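Tyrosine-protein kinase receptor torso (Bombyx mori, PDB 5AOQ) is a receptor tyrosine kinase whose extracellular part binds the neurohormone PTTH, triggering MAPK signalling and so, probably, ecdysone production and the onset of metamorphosis. Local coordinates at residues A[170-182]-A[210-222]. Residues are numbered along the deposited sequence; the frame is centred on the assembly and turned at random.
Sequences SYTINGKFVWNTT and HPSFDVENLVLND. With NAG (2-acetamido-2-deoxy-beta-D-glucopyranose), chain E.
Gly175 and Val215 sit at the middle of an antiparallel ladder in the second fibronectin type III domain, where strand 171-179, central in a three-stranded sheet, meets its edge strand 212-218. Gly175 N donates to Val215 O at 2.8 Å; beyond it Phe177 and Phe213 exchange N-H...O=C bonds both ways, Phe213 N reaching Phe177 O at 2.8 Å. On the other side of Gly175, toward Ile173, a beta bulge shifts the register by one, and Leu218 N finds Ile173 O at 3.1 Å, the return bond being weak.

The apolar contacts line the face turned to the sheet of strands 189-195 and 223-230. Pro211 lies over one face of the Trp179 indole, its CG 3.9 Å from the centroid of the five-membered ring in a CH-pi contact, while Phe213 CB meets the indole edge at CZ3. With CG wedged between the backbone N and carbonyl carbon (chi1 59°), Trp179 swings its ring across to the neighbouring strand, and Phe189 of strand 189-195 meets it edge-to-face. Phe177 brings CE1 to Val215 CG2, and Phe213 O lies at the edge of the Phe177 ring, in its plane. Ile173 CB packs on Leu218 CB at 3.8 Å. An alanine in place of Trp179 would probably leave Pro211 without its aromatic platform and open a gap beside Phe189.

The other face is mostly polar: Lys176 and Asp214 run side by side, NZ and OD1 4.5 Å apart, too far for a salt bridge. Beyond the ladder, Asn180 carries its N-linked sugar on ND2. The chemistry is thus two-sided, a greasy inner face closing the beta sandwich and a largely polar outer one.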
loop_
_atom_site.group_PDB
_atom_site.type_symbol
_atom_site.label_atom_id
_atom_site.label_comp_id
_atom_site.label_asym_id
_atom_site.label_seq_id
_atom_site.Cartn_x
_atom_site.Cartn_y
_atom_site.Cartn_z
ATOM N N SER A 170 32.445 -11.776 -9.738
ATOM C CA SER A 170 31.547 -12.760 -10.327
ATOM C C SER A 170 31.123 -12.217 -11.688
ATOM O O SER A 170 31.790 -11.340 -12.222
ATOM C CB SER A 170 30.340 -13.010 -9.426
ATOM O OG SER A 170 30.747 -13.386 -8.121
ATOM N N TYR A 171 30.037 -12.735 -12.255
ATOM C CA TYR A 171 29.540 -12.253 -13.547
ATOM C C TYR A 171 28.050 -11.904 -13.513
ATOM O O TYR A 171 27.277 -12.517 -12.775
ATOM C CB TYR A 171 29.823 -13.283 -14.644
ATOM C CG TYR A 171 31.172 -13.096 -15.316
ATOM C CD1 TYR A 171 32.346 -13.071 -14.580
ATOM C CD2 TYR A 171 31.263 -12.923 -16.688
ATOM C CE1 TYR A 171 33.572 -12.888 -15.197
ATOM C CE2 TYR A 171 32.481 -12.745 -17.312
ATOM C CZ TYR A 171 33.633 -12.729 -16.561
ATOM O OH TYR A 171 34.850 -12.550 -17.177
ATOM N N THR A 172 27.664 -10.915 -14.320
ATOM C CA THR A 172 26.279 -10.443 -14.380
ATOM C C THR A 172 25.816 -10.197 -15.818
ATOM O O THR A 172 26.590 -9.748 -16.662
ATOM C CB THR A 172 26.096 -9.139 -13.573
ATOM O OG1 THR A 172 26.551 -9.334 -12.230
ATOM C CG2 THR A 172 24.629 -8.711 -13.553
ATOM N N ILE A 173 24.542 -10.491 -16.076
ATOM C CA ILE A 173 23.948 -10.353 -17.404
ATOM C C ILE A 173 23.013 -9.149 -17.501
ATOM O O ILE A 173 22.099 -8.997 -16.689
ATOM C CB ILE A 173 23.139 -11.613 -17.796
ATOM C CG1 ILE A 173 23.981 -12.882 -17.619
ATOM C CG2 ILE A 173 22.625 -11.500 -19.230
ATOM C CD1 ILE A 173 25.192 -12.951 -18.517
ATOM N N ASN A 174 23.256 -8.299 -18.497
ATOM C CA ASN A 174 22.347 -7.200 -18.822
ATOM C C ASN A 174 21.666 -7.460 -20.163
ATOM O O ASN A 174 22.326 -7.819 -21.138
ATOM C CB ASN A 174 23.093 -5.863 -18.861
ATOM C CG ASN A 174 23.396 -5.317 -17.475
ATOM O OD1 ASN A 174 22.724 -5.649 -16.500
ATOM N ND2 ASN A 174 24.412 -4.467 -17.387
ATOM N N GLY A 175 20.349 -7.281 -20.204
ATOM C CA GLY A 175 19.566 -7.593 -21.389
ATOM C C GLY A 175 18.743 -6.421 -21.891
ATOM O O GLY A 175 17.950 -5.843 -21.148
ATOM N N LYS A 176 18.930 -6.083 -23.165
ATOM C CA LYS A 176 18.207 -4.983 -23.797
ATOM C C LYS A 176 17.156 -5.512 -24.770
ATOM O O LYS A 176 17.421 -6.437 -25.540
ATOM C CB LYS A 176 19.178 -4.050 -24.522
ATOM C CG LYS A 176 18.523 -2.802 -25.098
ATOM C CD LYS A 176 19.541 -1.851 -25.714
ATOM C CE LYS A 176 20.431 -1.207 -24.659
ATOM N NZ LYS A 176 21.354 -0.198 -25.246
ATOM N N PHE A 177 15.970 -4.910 -24.729
ATOM C CA PHE A 177 14.813 -5.383 -25.486
ATOM C C PHE A 177 14.258 -4.290 -26.392
ATOM O O PHE A 177 14.213 -3.118 -26.010
ATOM C CB PHE A 177 13.718 -5.869 -24.535
ATOM C CG PHE A 177 14.132 -7.029 -23.673
ATOM C CD1 PHE A 177 15.034 -6.852 -22.636
ATOM C CD2 PHE A 177 13.609 -8.292 -23.889
ATOM C CE1 PHE A 177 15.415 -7.913 -21.843
ATOM C CE2 PHE A 177 13.986 -9.358 -23.096
ATOM C CZ PHE A 177 14.891 -9.167 -22.071
ATOM N N VAL A 178 13.835 -4.685 -27.590
ATOM C CA VAL A 178 13.277 -3.758 -28.571
ATOM C C VAL A 178 12.174 -4.459 -29.364
ATOM O O VAL A 178 12.182 -5.682 -29.498
ATOM C CB VAL A 178 14.368 -3.230 -29.536
ATOM C CG1 VAL A 178 13.773 -2.302 -30.589
ATOM C CG2 VAL A 178 15.469 -2.514 -28.764
ATOM N N TRP A 179 11.224 -3.687 -29.884
ATOM C CA TRP A 179 10.155 -4.242 -30.710
ATOM C C TRP A 179 9.680 -3.244 -31.762
ATOM O O TRP A 179 9.881 -2.038 -31.621
ATOM C CB TRP A 179 8.986 -4.685 -29.828
ATOM C CG TRP A 179 8.397 -3.584 -28.996
ATOM C CD1 TRP A 179 7.257 -2.878 -29.255
ATOM C CD2 TRP A 179 8.917 -3.066 -27.764
ATOM N NE1 TRP A 179 7.037 -1.955 -28.261
ATOM C CE2 TRP A 179 8.042 -2.050 -27.335
ATOM C CE3 TRP A 179 10.038 -3.363 -26.983
ATOM C CZ2 TRP A 179 8.252 -1.331 -26.160
ATOM C CZ3 TRP A 179 10.245 -2.646 -25.818
ATOM C CH2 TRP A 179 9.357 -1.642 -25.420
ATOM N N ASN A 180 9.050 -3.755 -32.818
ATOM C CA ASN A 180 8.604 -2.910 -33.922
ATOM C C ASN A 180 7.356 -2.107 -33.587
ATOM O O ASN A 180 6.549 -2.504 -32.747
ATOM C CB ASN A 180 8.359 -3.752 -35.181
ATOM C CG ASN A 180 7.236 -4.770 -35.016
ATOM O OD1 ASN A 180 6.949 -5.227 -33.908
ATOM N ND2 ASN A 180 6.600 -5.133 -36.137
ATOM N N THR A 181 7.221 -0.968 -34.261
ATOM C CA THR A 181 6.106 -0.055 -34.050
ATOM C C THR A 181 5.206 -0.027 -35.276
ATOM O O THR A 181 5.648 -0.302 -36.391
ATOM C CB THR A 181 6.595 1.376 -33.756
ATOM O OG1 THR A 181 7.183 1.937 -34.936
ATOM C CG2 THR A 181 7.618 1.376 -32.630
ATOM N N THR A 182 3.939 0.305 -35.059
ATOM C CA THR A 182 2.979 0.425 -36.149
ATOM C C THR A 182 3.264 1.670 -36.979
ATOM O O THR A 182 4.235 2.385 -36.733
ATOM C CB THR A 182 1.527 0.484 -35.629
ATOM O OG1 THR A 182 0.646 0.818 -36.709
ATOM C CG2 THR A 182 1.378 1.523 -34.520
ATOM N N HIS A 210 11.579 5.149 -31.298
ATOM C CA HIS A 210 11.758 3.703 -31.231
ATOM C C HIS A 210 11.908 3.273 -29.772
ATOM O O HIS A 210 12.886 3.636 -29.117
ATOM C CB HIS A 210 12.976 3.272 -32.048
ATOM C CG HIS A 210 12.987 3.820 -33.442
ATOM N ND1 HIS A 210 12.183 3.319 -34.443
ATOM C CD2 HIS A 210 13.697 4.830 -33.999
ATOM C CE1 HIS A 210 12.399 3.994 -35.558
ATOM N NE2 HIS A 210 13.315 4.916 -35.316
ATOM N N PRO A 211 10.940 2.499 -29.253
ATOM C CA PRO A 211 10.993 2.122 -27.838
ATOM C C PRO A 211 12.081 1.101 -27.534
ATOM O O PRO A 211 12.426 0.288 -28.393
ATOM C CB PRO A 211 9.607 1.528 -27.585
ATOM C CG PRO A 211 9.203 0.974 -28.900
ATOM C CD PRO A 211 9.766 1.915 -29.928
ATOM N N SER A 212 12.609 1.150 -26.317
ATOM C CA SER A 212 13.642 0.220 -25.883
ATOM C C SER A 212 13.530 -0.001 -24.385
ATOM O O SER A 212 13.204 0.925 -23.641
ATOM C CB SER A 212 15.033 0.749 -26.238
ATOM O OG SER A 212 15.284 1.983 -25.589
ATOM N N PHE A 213 13.803 -1.225 -23.947
ATOM C CA PHE A 213 13.694 -1.568 -22.535
ATOM C C PHE A 213 14.924 -2.318 -22.048
ATOM O O PHE A 213 15.269 -3.370 -22.579
ATOM C CB PHE A 213 12.439 -2.406 -22.292
ATOM C CG PHE A 213 12.232 -2.779 -20.853
ATOM C CD1 PHE A 213 11.884 -1.819 -19.920
ATOM C CD2 PHE A 213 12.377 -4.089 -20.435
ATOM C CE1 PHE A 213 11.690 -2.158 -18.594
ATOM C CE2 PHE A 213 12.181 -4.435 -19.112
ATOM C CZ PHE A 213 11.840 -3.467 -18.191
ATOM N N ASP A 214 15.573 -1.771 -21.024
ATOM C CA ASP A 214 16.766 -2.383 -20.456
ATOM C C ASP A 214 16.396 -3.290 -19.289
ATOM O O ASP A 214 15.426 -3.032 -18.575
ATOM C CB ASP A 214 17.753 -1.310 -19.993
ATOM C CG ASP A 214 18.101 -0.326 -21.089
ATOM O OD1 ASP A 214 18.053 -0.715 -22.275
ATOM O OD2 ASP A 214 18.428 0.836 -20.767
ATOM N N VAL A 215 17.174 -4.353 -19.108
ATOM C CA VAL A 215 17.004 -5.256 -17.976
ATOM C C VAL A 215 18.366 -5.600 -17.387
ATOM O O VAL A 215 19.351 -5.728 -18.115
ATOM C CB VAL A 215 16.274 -6.552 -18.385
ATOM C CG1 VAL A 215 16.077 -7.461 -17.177
ATOM C CG2 VAL A 215 14.936 -6.225 -19.020
ATOM N N GLU A 216 18.411 -5.744 -16.067
ATOM C CA GLU A 216 19.653 -6.045 -15.369
ATOM C C GLU A 216 19.478 -7.183 -14.372
ATOM O O GLU A 216 18.362 -7.636 -14.115
ATOM C CB GLU A 216 20.170 -4.797 -14.649
ATOM C CG GLU A 216 20.339 -3.588 -15.558
ATOM C CD GLU A 216 20.817 -2.359 -14.813
ATOM O OE1 GLU A 216 21.133 -2.474 -13.609
ATOM O OE2 GLU A 216 20.878 -1.276 -15.432
ATOM N N ASN A 217 20.598 -7.637 -13.818
ATOM C CA ASN A 217 20.612 -8.690 -12.810
ATOM C C ASN A 217 20.070 -10.018 -13.334
ATOM O O ASN A 217 19.591 -10.848 -12.560
ATOM C CB ASN A 217 19.811 -8.251 -11.582
ATOM C CG ASN A 217 20.120 -6.825 -11.169
ATOM O OD1 ASN A 217 21.224 -6.328 -11.392
ATOM N ND2 ASN A 217 19.141 -6.155 -10.571
ATOM N N LEU A 218 20.147 -10.216 -14.647
ATOM C CA LEU A 218 19.771 -11.489 -15.252
ATOM C C LEU A 218 20.856 -12.530 -15.008
ATOM O O LEU A 218 21.979 -12.190 -14.636
ATOM C CB LEU A 218 19.522 -11.327 -16.753
ATOM C CG LEU A 218 18.306 -10.495 -17.164
ATOM C CD1 LEU A 218 18.293 -10.295 -18.671
ATOM C CD2 LEU A 218 17.016 -11.155 -16.701
ATOM N N VAL A 219 20.509 -13.797 -15.218
ATOM C CA VAL A 219 21.456 -14.896 -15.055
ATOM C C VAL A 219 21.377 -15.864 -16.231
ATOM O O VAL A 219 20.455 -15.797 -17.046
ATOM C CB VAL A 219 21.205 -15.657 -13.738
ATOM C CG1 VAL A 219 21.386 -14.726 -12.551
ATOM C CG2 VAL A 219 19.814 -16.275 -13.727
ATOM N N LEU A 220 22.349 -16.767 -16.310
ATOM C CA LEU A 220 22.432 -17.717 -17.413
ATOM C C LEU A 220 21.375 -18.813 -17.323
ATOM O O LEU A 220 21.031 -19.274 -16.233
ATOM C CB LEU A 220 23.823 -18.353 -17.458
ATOM C CG LEU A 220 24.994 -17.404 -17.721
ATOM C CD1 LEU A 220 26.319 -18.126 -17.533
ATOM C CD2 LEU A 220 24.904 -16.809 -19.118
ATOM N N ASN A 221 20.870 -19.221 -18.483
ATOM C CA ASN A 221 19.942 -20.342 -18.587
ATOM C C ASN A 221 18.678 -20.158 -17.750
ATOM O O ASN A 221 18.181 -21.106 -17.141
ATOM C CB ASN A 221 20.652 -21.633 -18.181
ATOM C CG ASN A 221 21.884 -21.902 -19.018
ATOM O OD1 ASN A 221 21.831 -21.864 -20.246
ATOM N ND2 ASN A 221 23.009 -22.155 -18.357
ATOM N N ASP A 222 18.167 -18.930 -17.729
ATOM C CA ASP A 222 16.961 -18.597 -16.977
ATOM C C ASP A 222 15.767 -18.437 -17.910
ATOM O O ASP A 222 15.865 -17.787 -18.949
ATOM C CB ASP A 222 17.174 -17.314 -16.171
ATOM C CG ASP A 222 16.145 -17.138 -15.071
ATOM O OD1 ASP A 222 15.022 -17.661 -15.216
ATOM O OD2 ASP A 222 16.461 -16.476 -14.059
HETATM C C1 NAG E . 5.540 -6.115 -36.192
HETATM C C2 NAG E . 4.102 -5.599 -36.252
HETATM C C3 NAG E . 3.119 -6.770 -36.296
HETATM C C4 NAG E . 3.496 -7.776 -37.380
HETATM C C5 NAG E . 4.977 -8.142 -37.302
HETATM C C6 NAG E . 5.446 -8.985 -38.468
HETATM C C7 NAG E . 3.648 -3.421 -35.192
HETATM C C8 NAG E . 3.344 -2.715 -33.903
HETATM N N2 NAG E . 3.811 -4.744 -35.104
HETATM O O3 NAG E . 1.805 -6.275 -36.531
HETATM O O4 NAG E . 2.755 -8.976 -37.183
HETATM O O5 NAG E . 5.779 -6.954 -37.304
HETATM O O6 NAG E . 4.414 -9.204 -39.419
HETATM O O7 NAG E . 3.750 -2.817 -36.253
#